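Long-range contacts in 5-formaminoimidazole-4-carboxamide-1-(beta)-D-ribofuranosyl 5'-monophosphate synthetase (Methanocaldococcus jannaschii, PDB 2R7M), which catalyses the ATP- and formate-dependent, folate-independent formylation of AICAR to FAICAR in purine biosynthesis: residues His27-Ile32 / Val53-Phe58; Arg117-Glu122 / Ser312-Gly317; Thr152-Phe157 / Glu199-Gly204. All blocks are in the same frame, centred on the assembly; numbering follows the deposited sequence.

From the N terminus, contact 1 closes first: it joins the start of helix 29-38 to helix 53-57 across a loop of 20 residues holding strand 43-47 of the four-stranded parallel sheet. Contact 2 closes a loop of 189 residues, bringing residues 117-122 onto the segment that leaves strand 306-312. Contact 3 is nested within that loop and pairs strands 153-156 and 197-200 at an adenine site. Contacts 1 and 2 are in series yet touch, Thr28 packing on Val315, Asp316 and Gly317, and both reach the same AMP. Contact 3 stays apart from both, its nearest atoms about 11 Å from those of contact 2, at a second AMP.

Contact 1 (His27-Ile32 / Val53-Phe58); sequences HTSLHI and VPYKRF. With AMP (adenosine monophosphate), chain F; SO4 (sulfate ion), chain B.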
loop_
_atom_site.group_PDB
_atom_site.type_symbol
_atom_site.label_atom_id
_atom_site.label_comp_id
_atom_site.label_asym_id
_atom_site.label_seq_id
_atom_site.Cartn_x
_atom_site.Cartn_y
_atom_site.Cartn_z
ATOM N N HIS A 27 -0.532 28.593 -5.972
ATOM C CA HIS A 27 -1.864 28.404 -5.388
ATOM C C HIS A 27 -2.146 27.005 -4.813
ATOM O O HIS A 27 -2.132 26.814 -3.597
ATOM C CB HIS A 27 -2.949 28.800 -6.391
ATOM C CG HIS A 27 -4.300 28.985 -5.776
ATOM N ND1 HIS A 27 -5.284 28.022 -5.840
ATOM C CD2 HIS A 27 -4.832 30.023 -5.080
ATOM C CE1 HIS A 27 -6.366 28.455 -5.216
ATOM N NE2 HIS A 27 -6.118 29.666 -4.745
ATOM N N THR A 28 -2.422 26.044 -5.691
ATOM C CA THR A 28 -2.755 24.678 -5.292
ATOM C C THR A 28 -2.147 23.669 -6.270
ATOM O O THR A 28 -2.636 22.547 -6.397
ATOM C CB THR A 28 -4.284 24.457 -5.319
ATOM O OG1 THR A 28 -4.830 25.081 -6.487
ATOM C CG2 THR A 28 -4.969 25.029 -4.065
ATOM N N SER A 29 -1.098 24.073 -6.978
ATOM C CA SER A 29 -0.613 23.293 -8.116
ATOM C C SER A 29 0.198 22.065 -7.709
ATOM O O SER A 29 0.314 21.122 -8.474
ATOM C CB SER A 29 0.201 24.166 -9.070
ATOM O OG SER A 29 1.436 24.525 -8.477
ATOM N N LEU A 30 0.765 22.084 -6.510
ATOM C CA LEU A 30 1.521 20.941 -6.009
ATOM C C LEU A 30 0.709 19.641 -5.957
ATOM O O LEU A 30 1.224 18.591 -6.325
ATOM C CB LEU A 30 2.117 21.236 -4.634
ATOM C CG LEU A 30 3.342 22.145 -4.592
ATOM C CD1 LEU A 30 3.817 22.284 -3.154
ATOM C CD2 LEU A 30 4.446 21.585 -5.475
ATOM N N HIS A 31 -0.538 19.707 -5.502
ATOM C CA HIS A 31 -1.394 18.513 -5.448
ATOM C C HIS A 31 -2.228 18.319 -6.712
ATOM O O HIS A 31 -2.633 17.198 -7.019
ATOM C CB HIS A 31 -2.256 18.447 -4.171
ATOM C CG HIS A 31 -3.300 19.517 -4.065
ATOM N ND1 HIS A 31 -4.579 19.360 -4.554
ATOM C CD2 HIS A 31 -3.262 20.747 -3.501
ATOM C CE1 HIS A 31 -5.279 20.453 -4.315
ATOM N NE2 HIS A 31 -4.509 21.304 -3.659
ATOM N N ILE A 32 -2.477 19.405 -7.447
ATOM C CA ILE A 32 -3.035 19.308 -8.785
ATOM C C ILE A 32 -2.100 18.478 -9.679
ATOM O O ILE A 32 -2.546 17.582 -10.404
ATOM C CB ILE A 32 -3.242 20.702 -9.441
ATOM C CG1 ILE A 32 -4.415 21.443 -8.790
ATOM C CG2 ILE A 32 -3.493 20.569 -10.945
ATOM C CD1 ILE A 32 -4.443 22.933 -9.111
ATOM N N VAL A 53 11.553 26.491 -8.126
ATOM C CA VAL A 53 12.206 25.545 -7.222
ATOM C C VAL A 53 11.277 24.543 -6.518
ATOM O O VAL A 53 11.605 23.359 -6.439
ATOM C CB VAL A 53 13.061 26.276 -6.163
ATOM C CG1 VAL A 53 13.348 25.371 -4.985
ATOM C CG2 VAL A 53 14.359 26.775 -6.778
ATOM N N PRO A 54 10.131 25.012 -5.986
ATOM C CA PRO A 54 9.245 24.090 -5.283
ATOM C C PRO A 54 8.779 22.948 -6.186
ATOM O O PRO A 54 8.672 21.818 -5.731
ATOM C CB PRO A 54 8.051 24.978 -4.898
ATOM C CG PRO A 54 8.595 26.368 -4.894
ATOM C CD PRO A 54 9.593 26.385 -5.998
ATOM N N TYR A 55 8.520 23.256 -7.456
ATOM C CA TYR A 55 8.040 22.276 -8.441
ATOM C C TYR A 55 9.139 21.362 -8.973
ATOM O O TYR A 55 8.864 20.241 -9.406
ATOM C CB TYR A 55 7.297 22.996 -9.568
ATOM C CG TYR A 55 6.318 23.950 -8.949
ATOM C CD1 TYR A 55 5.089 23.499 -8.498
ATOM C CD2 TYR A 55 6.663 25.284 -8.711
ATOM C CE1 TYR A 55 4.206 24.346 -7.875
ATOM C CE2 TYR A 55 5.784 26.142 -8.088
ATOM C CZ TYR A 55 4.556 25.666 -7.667
ATOM O OH TYR A 55 3.661 26.499 -7.041
ATOM N N LYS A 56 10.382 21.830 -8.904
ATOM C CA LYS A 56 11.528 21.023 -9.311
ATOM C C LYS A 56 11.933 20.057 -8.216
ATOM O O LYS A 56 12.304 18.916 -8.487
ATOM C CB LYS A 56 12.712 21.905 -9.694
ATOM C CG LYS A 56 12.432 22.805 -10.885
ATOM C CD LYS A 56 13.705 23.348 -11.492
ATOM C CE LYS A 56 14.423 24.261 -10.525
ATOM N NZ LYS A 56 15.713 24.730 -11.103
ATOM N N ARG A 57 11.857 20.506 -6.970
ATOM C CA ARG A 57 12.320 19.680 -5.863
ATOM C C ARG A 57 11.250 18.696 -5.399
ATOM O O ARG A 57 11.555 17.665 -4.808
ATOM C CB ARG A 57 12.846 20.544 -4.714
ATOM C CG ARG A 57 13.962 21.484 -5.148
ATOM C CD ARG A 57 14.978 21.736 -4.047
ATOM N NE ARG A 57 15.945 22.751 -4.449
ATOM C CZ ARG A 57 16.535 23.613 -3.621
ATOM N NH1 ARG A 57 16.258 23.601 -2.324
ATOM N NH2 ARG A 57 17.394 24.505 -4.099
ATOM N N PHE A 58 9.998 19.002 -5.688
ATOM C CA PHE A 58 8.930 18.086 -5.345
ATOM C C PHE A 58 8.685 17.072 -6.477
ATOM O O PHE A 58 7.910 16.139 -6.308
ATOM C CB PHE A 58 7.661 18.856 -4.947
ATOM C CG PHE A 58 7.670 19.345 -3.513
ATOM C CD1 PHE A 58 7.932 18.467 -2.466
ATOM C CD2 PHE A 58 7.407 20.676 -3.211
ATOM C CE1 PHE A 58 7.928 18.908 -1.141
ATOM C CE2 PHE A 58 7.402 21.125 -1.887
ATOM C CZ PHE A 58 7.659 20.250 -0.856
HETATM P P AMP F . -1.734 34.032 -4.369
HETATM O O1P AMP F . -1.799 35.472 -3.909
HETATM O O2P AMP F . -1.273 33.876 -5.802
HETATM O O3P AMP F . -1.037 33.097 -3.409
HETATM O "O5'" AMP F . -3.254 33.498 -4.351
HETATM C "C5'" AMP F . -4.297 34.134 -5.084
HETATM C "C4'" AMP F . -5.560 34.245 -4.220
HETATM O "O4'" AMP F . -6.075 32.958 -3.849
HETATM C "C3'" AMP F . -5.337 35.010 -2.918
HETATM O "O3'" AMP F . -5.739 36.368 -3.067
HETATM C "C2'" AMP F . -6.197 34.308 -1.886
HETATM O "O2'" AMP F . -7.467 34.945 -1.725
HETATM C "C1'" AMP F . -6.445 32.928 -2.461
HETATM N N9 AMP F . -5.596 31.957 -1.724
HETATM C C8 AMP F . -4.331 31.643 -2.046
HETATM N N7 AMP F . -3.831 30.728 -1.188
HETATM C C5 AMP F . -4.791 30.441 -0.293
HETATM C C6 AMP F . -4.909 29.550 0.881
HETATM N N6 AMP F . -3.860 28.774 1.267
HETATM N N1 AMP F . -6.086 29.557 1.555
HETATM C C2 AMP F . -7.117 30.330 1.173
HETATM N N3 AMP F . -7.075 31.163 0.119
HETATM C C4 AMP F . -5.955 31.260 -0.643
HETATM S S SO4 B . 16.903 23.624 -7.718
HETATM O O1 SO4 B . 17.277 23.177 -9.059
HETATM O O2 SO4 B . 17.655 22.842 -6.739
HETATM O O3 SO4 B . 17.216 25.047 -7.574
HETATM O O4 SO4 B . 15.470 23.416 -7.513
#
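Leu30, in the first turn of helix 29-38, and Tyr55, in helix 53-57, are the backbone positions closest across the contact, their CA atoms 7.1 Å apart, so side chains bridge the gap. Leu30 carries most of the apolar touch. Its CG lies anti to the carbonyl carbon (chi1 -76°), and from there the CD2 methyl reaches between two rings of the other segment: CD2 of Leu30 is 3.6 Å from CD1 of Tyr55 and 3.8 Å from CD2 of Phe58. The CD1 methyl of Leu30 also meets Phe58, at CD2 and CE2. The leucine crosses each aromatic side chain at about a right angle, and its CD2 meets both rings obliquely.

Ser29 faces Tyr55 as well, and OE2 of Glu265 of a second subunit gathers the hydroxyls of both by hydrogen bonds at the interface. Just before the helix, ND1 of His27 and OG1 of Thr28 share a hydrogen bond of 3.0 Å. This bond helps fix the imidazole, whose NE2 edge approaches the ribose O4' of AMP at 3.4 Å; His27 belongs to the AICAR site. On the other side of helix 53-57 from Leu30, Lys56 NZ and Arg57 NE hold a sulfate ion, probably from the crystallisation liquor; Arg57 also forms a salt bridge with Asp276 of the second subunit.

In the Rossmann-like N-terminal part of the chain, Ser29 and Ile32 rest on strand 20-24 and Tyr55 on strand 63-66, while Leu268 and Phe272 of the second subunit pack against Leu30 and Pro54.

Contact 2 (Arg117-Glu122 / Ser312-Gly317); sequences RILRWE and SARVDG. With AMP (adenosine monophosphate), chain F.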
loop_
_atom_site.group_PDB
_atom_site.type_symbol
_atom_site.label_atom_id
_atom_site.label_comp_id
_atom_site.label_asym_id
_atom_site.label_seq_id
_atom_site.Cartn_x
_atom_site.Cartn_y
_atom_site.Cartn_z
ATOM N N ARG A 117 -17.747 29.795 -17.419
ATOM C CA ARG A 117 -18.623 30.942 -17.192
ATOM C C ARG A 117 -18.734 31.285 -15.703
ATOM O O ARG A 117 -18.783 32.458 -15.334
ATOM C CB ARG A 117 -20.031 30.682 -17.753
ATOM C CG ARG A 117 -20.118 30.286 -19.231
ATOM C CD ARG A 117 -19.803 31.436 -20.187
ATOM N NE ARG A 117 -18.396 31.434 -20.583
ATOM C CZ ARG A 117 -17.812 32.385 -21.304
ATOM N NH1 ARG A 117 -18.512 33.436 -21.720
ATOM N NH2 ARG A 117 -16.522 32.287 -21.607
ATOM N N ILE A 118 -18.768 30.257 -14.860
ATOM C CA ILE A 118 -19.086 30.431 -13.447
ATOM C C ILE A 118 -17.938 31.013 -12.628
ATOM O O ILE A 118 -18.102 31.302 -11.451
ATOM C CB ILE A 118 -19.597 29.124 -12.794
ATOM C CG1 ILE A 118 -20.545 29.452 -11.639
ATOM C CG2 ILE A 118 -18.432 28.248 -12.322
ATOM C CD1 ILE A 118 -21.074 28.245 -10.917
ATOM N N LEU A 119 -16.782 31.195 -13.252
ATOM C CA LEU A 119 -15.658 31.804 -12.565
ATOM C C LEU A 119 -15.919 33.298 -12.328
ATOM O O LEU A 119 -15.300 33.916 -11.461
ATOM C CB LEU A 119 -14.357 31.582 -13.347
ATOM C CG LEU A 119 -13.903 30.123 -13.503
ATOM C CD1 LEU A 119 -12.657 30.012 -14.372
ATOM C CD2 LEU A 119 -13.680 29.468 -12.156
ATOM N N ARG A 120 -16.841 33.867 -13.102
ATOM C CA ARG A 120 -17.246 35.255 -12.919
ATOM C C ARG A 120 -18.104 35.419 -11.677
ATOM O O ARG A 120 -18.048 36.445 -11.006
ATOM C CB ARG A 120 -18.015 35.774 -14.134
ATOM C CG ARG A 120 -17.124 36.342 -15.211
ATOM C CD ARG A 120 -17.857 37.383 -16.040
ATOM N NE ARG A 120 -16.996 37.899 -17.099
ATOM C CZ ARG A 120 -15.975 38.718 -16.883
ATOM N NH1 ARG A 120 -15.232 39.137 -17.896
ATOM N NH2 ARG A 120 -15.696 39.112 -15.648
ATOM N N TRP A 121 -18.898 34.401 -11.378
ATOM C CA TRP A 121 -19.807 34.448 -10.244
ATOM C C TRP A 121 -19.131 34.409 -8.876
ATOM O O TRP A 121 -19.757 34.723 -7.863
ATOM C CB TRP A 121 -20.847 33.340 -10.358
ATOM C CG TRP A 121 -21.913 33.660 -11.358
ATOM C CD1 TRP A 121 -21.760 33.796 -12.708
ATOM C CD2 TRP A 121 -23.299 33.887 -11.084
ATOM N NE1 TRP A 121 -22.968 34.096 -13.290
ATOM C CE2 TRP A 121 -23.929 34.156 -12.314
ATOM C CE3 TRP A 121 -24.070 33.892 -9.914
ATOM C CZ2 TRP A 121 -25.291 34.426 -12.411
ATOM C CZ3 TRP A 121 -25.422 34.154 -10.009
ATOM C CH2 TRP A 121 -26.021 34.417 -11.249
ATOM N N GLU A 122 -17.860 34.024 -8.838
ATOM C CA GLU A 122 -17.121 34.029 -7.579
ATOM C C GLU A 122 -16.354 35.337 -7.450
ATOM O O GLU A 122 -15.969 35.736 -6.352
ATOM C CB GLU A 122 -16.157 32.837 -7.491
ATOM C CG GLU A 122 -14.912 32.996 -8.354
ATOM C CD GLU A 122 -13.855 31.925 -8.113
ATOM O OE1 GLU A 122 -12.850 31.920 -8.857
ATOM O OE2 GLU A 122 -14.020 31.095 -7.192
ATOM N N SER A 312 -15.770 29.716 -3.321
ATOM C CA SER A 312 -14.957 29.650 -4.527
ATOM C C SER A 312 -15.666 28.751 -5.527
ATOM O O SER A 312 -16.356 27.807 -5.140
ATOM C CB SER A 312 -13.561 29.113 -4.213
ATOM O OG SER A 312 -13.602 27.714 -3.999
ATOM N N ALA A 313 -15.510 29.048 -6.813
ATOM C CA ALA A 313 -16.175 28.272 -7.860
ATOM C C ALA A 313 -15.170 27.357 -8.548
ATOM O O ALA A 313 -15.455 26.755 -9.585
ATOM C CB ALA A 313 -16.851 29.199 -8.868
ATOM N N ARG A 314 -13.979 27.282 -7.967
ATOM C CA ARG A 314 -12.963 26.337 -8.396
ATOM C C ARG A 314 -12.220 25.831 -7.165
ATOM O O ARG A 314 -12.714 25.963 -6.048
ATOM C CB ARG A 314 -12.011 26.965 -9.421
ATOM C CG ARG A 314 -11.765 28.443 -9.228
ATOM C CD ARG A 314 -11.090 28.723 -7.914
ATOM N NE ARG A 314 -10.913 30.153 -7.710
ATOM C CZ ARG A 314 -10.254 30.682 -6.687
ATOM N NH1 ARG A 314 -10.147 32.000 -6.584
ATOM N NH2 ARG A 314 -9.699 29.898 -5.769
ATOM N N VAL A 315 -11.045 25.244 -7.362
ATOM C CA VAL A 315 -10.289 24.707 -6.243
ATOM C C VAL A 315 -9.802 25.849 -5.347
ATOM O O VAL A 315 -9.349 26.876 -5.844
ATOM C CB VAL A 315 -9.125 23.784 -6.717
ATOM C CG1 VAL A 315 -8.059 24.570 -7.464
ATOM C CG2 VAL A 315 -8.551 22.981 -5.556
ATOM N N ASP A 316 -9.937 25.655 -4.034
ATOM C CA ASP A 316 -9.602 26.651 -3.014
ATOM C C ASP A 316 -8.273 26.299 -2.330
ATOM O O ASP A 316 -7.956 25.121 -2.137
ATOM C CB ASP A 316 -10.746 26.720 -1.989
ATOM C CG ASP A 316 -10.439 27.630 -0.798
ATOM O OD1 ASP A 316 -10.878 28.799 -0.813
ATOM O OD2 ASP A 316 -9.780 27.179 0.162
ATOM N N GLY A 317 -7.506 27.321 -1.958
ATOM C CA GLY A 317 -6.169 27.131 -1.377
ATOM C C GLY A 317 -6.108 26.199 -0.182
ATOM O O GLY A 317 -5.066 25.611 0.102
HETATM P P AMP F . -1.734 34.032 -4.369
HETATM O O1P AMP F . -1.799 35.472 -3.909
HETATM O O2P AMP F . -1.273 33.876 -5.802
HETATM O O3P AMP F . -1.037 33.097 -3.409
HETATM O "O5'" AMP F . -3.254 33.498 -4.351
HETATM C "C5'" AMP F . -4.297 34.134 -5.084
HETATM C "C4'" AMP F . -5.560 34.245 -4.220
HETATM O "O4'" AMP F . -6.075 32.958 -3.849
HETATM C "C3'" AMP F . -5.337 35.010 -2.918
HETATM O "O3'" AMP F . -5.739 36.368 -3.067
HETATM C "C2'" AMP F . -6.197 34.308 -1.886
HETATM O "O2'" AMP F . -7.467 34.945 -1.725
HETATM C "C1'" AMP F . -6.445 32.928 -2.461
HETATM N N9 AMP F . -5.596 31.957 -1.724
HETATM C C8 AMP F . -4.331 31.643 -2.046
HETATM N N7 AMP F . -3.831 30.728 -1.188
HETATM C C5 AMP F . -4.791 30.441 -0.293
HETATM C C6 AMP F . -4.909 29.550 0.881
HETATM N N6 AMP F . -3.860 28.774 1.267
HETATM N N1 AMP F . -6.086 29.557 1.555
HETATM C C2 AMP F . -7.117 30.330 1.173
HETATM N N3 AMP F . -7.075 31.163 0.119
HETATM C C4 AMP F . -5.955 31.260 -0.643
#
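In the ATP-grasp part of the chain, the segment leaving strand 306-312 runs towards the AMP site, and the segment 117-122, helical in its backbone angles and weakly bonded as a helix from about 120, packs against its start, with Glu122 bonded to both Ala313 and Arg314. OE2 of Glu122 takes the backbone N-H of Ala313 at 2.6 Å in a nearly straight bond (169°), the donor standing above the carboxylate plane. OE1 of Glu122 accepts the N-H of Arg314 NE at 2.9 Å with its syn lone pair, the oxygen somewhat tilted out of the guanidinium plane, forming a salt bridge. The carboxylate and guanidinium planes are 87° apart, so a single N-H engages OE1 in place of a two-pronged, coplanar pairing.

Glu122 gains this position with CG between its own backbone N and carbonyl carbon (chi1 75°) and the chain extended beyond. Arg314 bends at chi2, and its NH2 donates to the carbonyl O of Val315 at 3.0 Å, close to the guanidinium plane, which restrains rotation of the group. Ser312 OG donates to the carbonyl O of Arg314 at 2.8 Å, a bond within the segment that spans Ala313. Beside the salt bridge, the methyl of Ala313 lies 3.6 Å from the carbonyl O of Ile118 and also meets CG2 of Ile118, while CD2 of Leu119 touches CG of Arg314 at 3.6 Å.

Further along, CA of Gly317 approaches C6 of the AMP adenine at 3.5 Å. With one carboxylate oxygen held by a backbone N-H and the other by a guanidinium, the negative charge of Glu122 is probably well stabilised, and its grip extends to both the backbone and a side chain of the segment that continues to the nucleotide.

Contact 3 (Thr152-Phe157 / Glu199-Gly204); sequences TVIVKF and EEYVVG. With AMP (adenosine monophosphate), chain E.
The first torsion of Tyr201 (chi1 -170°) swings its ring away from the backbone N and brings the ring edge at CD1 to CB of Ile154, 3.8 Å away; that of Ile154 (chi1 -176°) carries CG1 and CD1 to the adenine of AMP, where CD1 touches N9. This is the ATP-grasp nucleotide site, where antiparallel strands 153-156 and 197-200 pair and the chain after the second strand runs along the base. Ile154 and Glu199 form a hydrogen-bonded pair, with N-H to O bonds in both directions; beyond it the N-H of Tyr201 bonds the carbonyl O of Thr152, and a water donates to the carbonyl O of Tyr201 and, weakly, to that of Thr152.

C2 of the adenine sits over the centre of the Tyr201 ring. Segment 199-204 reads N1 and N6 of the base, while Lys156 of 152-157 takes N7. Val202 N donates to N1 of AMP at 2.8 Å, and the amino group N6 gives a hydrogen bond of 2.8 Å to OE2 of Glu199 and a weak one to the carbonyl O of Glu200. Tyr201 also packs on Ile168 of strand 166-169 and on Ile239 of a fourth subunit.

Lys156, extended beyond CG, ties base to phosphate. Its NZ makes a salt bridge of 3.0 Å with OE2 of Glu199, coming from above the carboxylate plane, and the same NZ bonds N7 of the adenine at 2.8 Å and phosphate oxygen O3P at 2.8 Å.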
loop_
_atom_site.group_PDB
_atom_site.type_symbol
_atom_site.label_atom_id
_atom_site.label_comp_id
_atom_site.label_asym_id
_atom_site.label_seq_id
_atom_site.Cartn_x
_atom_site.Cartn_y
_atom_site.Cartn_z
ATOM N N THR A 152 -21.941 44.439 15.979
ATOM C CA THR A 152 -20.572 44.321 15.502
ATOM C C THR A 152 -20.601 43.915 14.030
ATOM O O THR A 152 -21.326 42.997 13.631
ATOM C CB THR A 152 -19.731 43.348 16.354
ATOM O OG1 THR A 152 -19.795 43.750 17.727
ATOM C CG2 THR A 152 -18.274 43.361 15.915
ATOM N N VAL A 153 -19.844 44.643 13.219
ATOM C CA VAL A 153 -19.785 44.372 11.797
ATOM C C VAL A 153 -18.333 44.230 11.397
ATOM O O VAL A 153 -17.432 44.638 12.138
ATOM C CB VAL A 153 -20.414 45.510 10.936
ATOM C CG1 VAL A 153 -21.917 45.634 11.182
ATOM C CG2 VAL A 153 -19.708 46.827 11.175
ATOM N N ILE A 154 -18.102 43.644 10.228
ATOM C CA ILE A 154 -16.769 43.652 9.653
ATOM C C ILE A 154 -16.889 44.409 8.346
ATOM O O ILE A 154 -17.906 44.302 7.661
ATOM C CB ILE A 154 -16.214 42.211 9.425
ATOM C CG1 ILE A 154 -14.767 42.258 8.918
ATOM C CG2 ILE A 154 -17.127 41.427 8.479
ATOM C CD1 ILE A 154 -14.125 40.884 8.737
ATOM N N VAL A 155 -15.870 45.183 8.001
ATOM C CA VAL A 155 -15.965 46.013 6.806
ATOM C C VAL A 155 -14.866 45.684 5.808
ATOM O O VAL A 155 -13.683 45.795 6.122
ATOM C CB VAL A 155 -15.931 47.530 7.140
ATOM C CG1 VAL A 155 -16.252 48.344 5.896
ATOM C CG2 VAL A 155 -16.913 47.847 8.254
ATOM N N LYS A 156 -15.275 45.304 4.600
ATOM C CA LYS A 156 -14.346 44.857 3.569
ATOM C C LYS A 156 -14.285 45.820 2.383
ATOM O O LYS A 156 -15.297 46.393 1.977
ATOM C CB LYS A 156 -14.739 43.460 3.077
ATOM C CG LYS A 156 -15.093 42.483 4.183
ATOM C CD LYS A 156 -15.656 41.193 3.613
ATOM C CE LYS A 156 -15.629 40.085 4.650
ATOM N NZ LYS A 156 -16.476 38.917 4.251
ATOM N N PHE A 157 -13.085 45.983 1.832
ATOM C CA PHE A 157 -12.870 46.792 0.639
ATOM C C PHE A 157 -12.098 45.960 -0.381
ATOM O O PHE A 157 -11.027 45.435 -0.066
ATOM C CB PHE A 157 -12.081 48.061 0.985
ATOM C CG PHE A 157 -12.462 48.673 2.304
ATOM C CD1 PHE A 157 -11.882 48.230 3.482
ATOM C CD2 PHE A 157 -13.400 49.691 2.367
ATOM C CE1 PHE A 157 -12.233 48.786 4.703
ATOM C CE2 PHE A 157 -13.754 50.255 3.584
ATOM C CZ PHE A 157 -13.170 49.800 4.752
ATOM N N GLU A 199 -20.828 44.108 6.667
ATOM C CA GLU A 199 -21.697 42.984 6.981
ATOM C C GLU A 199 -21.583 42.563 8.428
ATOM O O GLU A 199 -20.605 42.864 9.112
ATOM C CB GLU A 199 -21.436 41.787 6.046
ATOM C CG GLU A 199 -19.982 41.285 6.007
ATOM C CD GLU A 199 -19.821 39.995 5.198
ATOM O OE1 GLU A 199 -20.429 39.875 4.113
ATOM O OE2 GLU A 199 -19.079 39.096 5.643
ATOM N N GLU A 200 -22.609 41.866 8.886
ATOM C CA GLU A 200 -22.612 41.251 10.194
ATOM C C GLU A 200 -21.293 40.532 10.482
ATOM O O GLU A 200 -20.800 39.776 9.648
ATOM C CB GLU A 200 -23.766 40.255 10.248
ATOM C CG GLU A 200 -23.861 39.474 11.521
ATOM C CD GLU A 200 -24.960 38.451 11.473
ATOM O OE1 GLU A 200 -25.564 38.265 10.385
ATOM O OE2 GLU A 200 -25.224 37.833 12.527
ATOM N N TYR A 201 -20.720 40.773 11.656
ATOM C CA TYR A 201 -19.563 40.010 12.108
ATOM C C TYR A 201 -20.090 38.708 12.703
ATOM O O TYR A 201 -20.771 38.717 13.735
ATOM C CB TYR A 201 -18.739 40.787 13.147
ATOM C CG TYR A 201 -17.408 40.129 13.452
ATOM C CD1 TYR A 201 -16.248 40.535 12.801
ATOM C CD2 TYR A 201 -17.315 39.075 14.363
ATOM C CE1 TYR A 201 -15.025 39.918 13.054
ATOM C CE2 TYR A 201 -16.095 38.450 14.616
ATOM C CZ TYR A 201 -14.958 38.873 13.958
ATOM O OH TYR A 201 -13.742 38.266 14.210
ATOM N N VAL A 202 -19.821 37.588 12.034
ATOM C CA VAL A 202 -20.243 36.292 12.563
ATOM C C VAL A 202 -19.180 35.759 13.523
ATOM O O VAL A 202 -18.008 35.643 13.169
ATOM C CB VAL A 202 -20.577 35.263 11.445
ATOM C CG1 VAL A 202 -20.985 33.921 12.049
ATOM C CG2 VAL A 202 -21.704 35.795 10.542
ATOM N N VAL A 203 -19.603 35.470 14.747
ATOM C CA VAL A 203 -18.714 34.966 15.790
ATOM C C VAL A 203 -18.857 33.445 15.892
ATOM O O VAL A 203 -19.903 32.927 16.296
ATOM C CB VAL A 203 -19.023 35.628 17.161
ATOM C CG1 VAL A 203 -18.026 35.174 18.221
ATOM C CG2 VAL A 203 -19.034 37.154 17.032
ATOM N N GLY A 204 -17.812 32.723 15.506
ATOM C CA GLY A 204 -17.913 31.274 15.466
ATOM C C GLY A 204 -16.668 30.572 14.968
ATOM O O GLY A 204 -15.615 31.180 14.787
HETATM P P AMP E . -12.787 37.401 2.994
HETATM O O1P AMP E . -12.501 36.014 2.471
HETATM O O2P AMP E . -11.840 38.471 2.530
HETATM O O3P AMP E . -14.259 37.734 2.978
HETATM O "O5'" AMP E . -12.490 37.352 4.571
HETATM C "C5'" AMP E . -11.169 37.431 5.087
HETATM C "C4'" AMP E . -11.264 36.898 6.504
HETATM O "O4'" AMP E . -12.047 37.790 7.310
HETATM C "C3'" AMP E . -12.007 35.568 6.549
HETATM O "O3'" AMP E . -11.167 34.432 6.305
HETATM C "C2'" AMP E . -12.593 35.569 7.946
HETATM O "O2'" AMP E . -11.658 35.021 8.876
HETATM C "C1'" AMP E . -12.839 37.050 8.238
HETATM N N9 AMP E . -14.265 37.302 7.946
HETATM C C8 AMP E . -14.782 37.477 6.713
HETATM N N7 AMP E . -16.124 37.650 6.764
HETATM C C5 AMP E . -16.481 37.600 8.064
HETATM C C6 AMP E . -17.742 37.737 8.822
HETATM N N6 AMP E . -18.918 37.945 8.184
HETATM N N1 AMP E . -17.683 37.608 10.162
HETATM C C2 AMP E . -16.520 37.379 10.808
HETATM N N3 AMP E . -15.335 37.256 10.185
HETATM C C4 AMP E . -15.254 37.349 8.838
HETATM O O HOH W 1 -21.625 40.370 15.676
#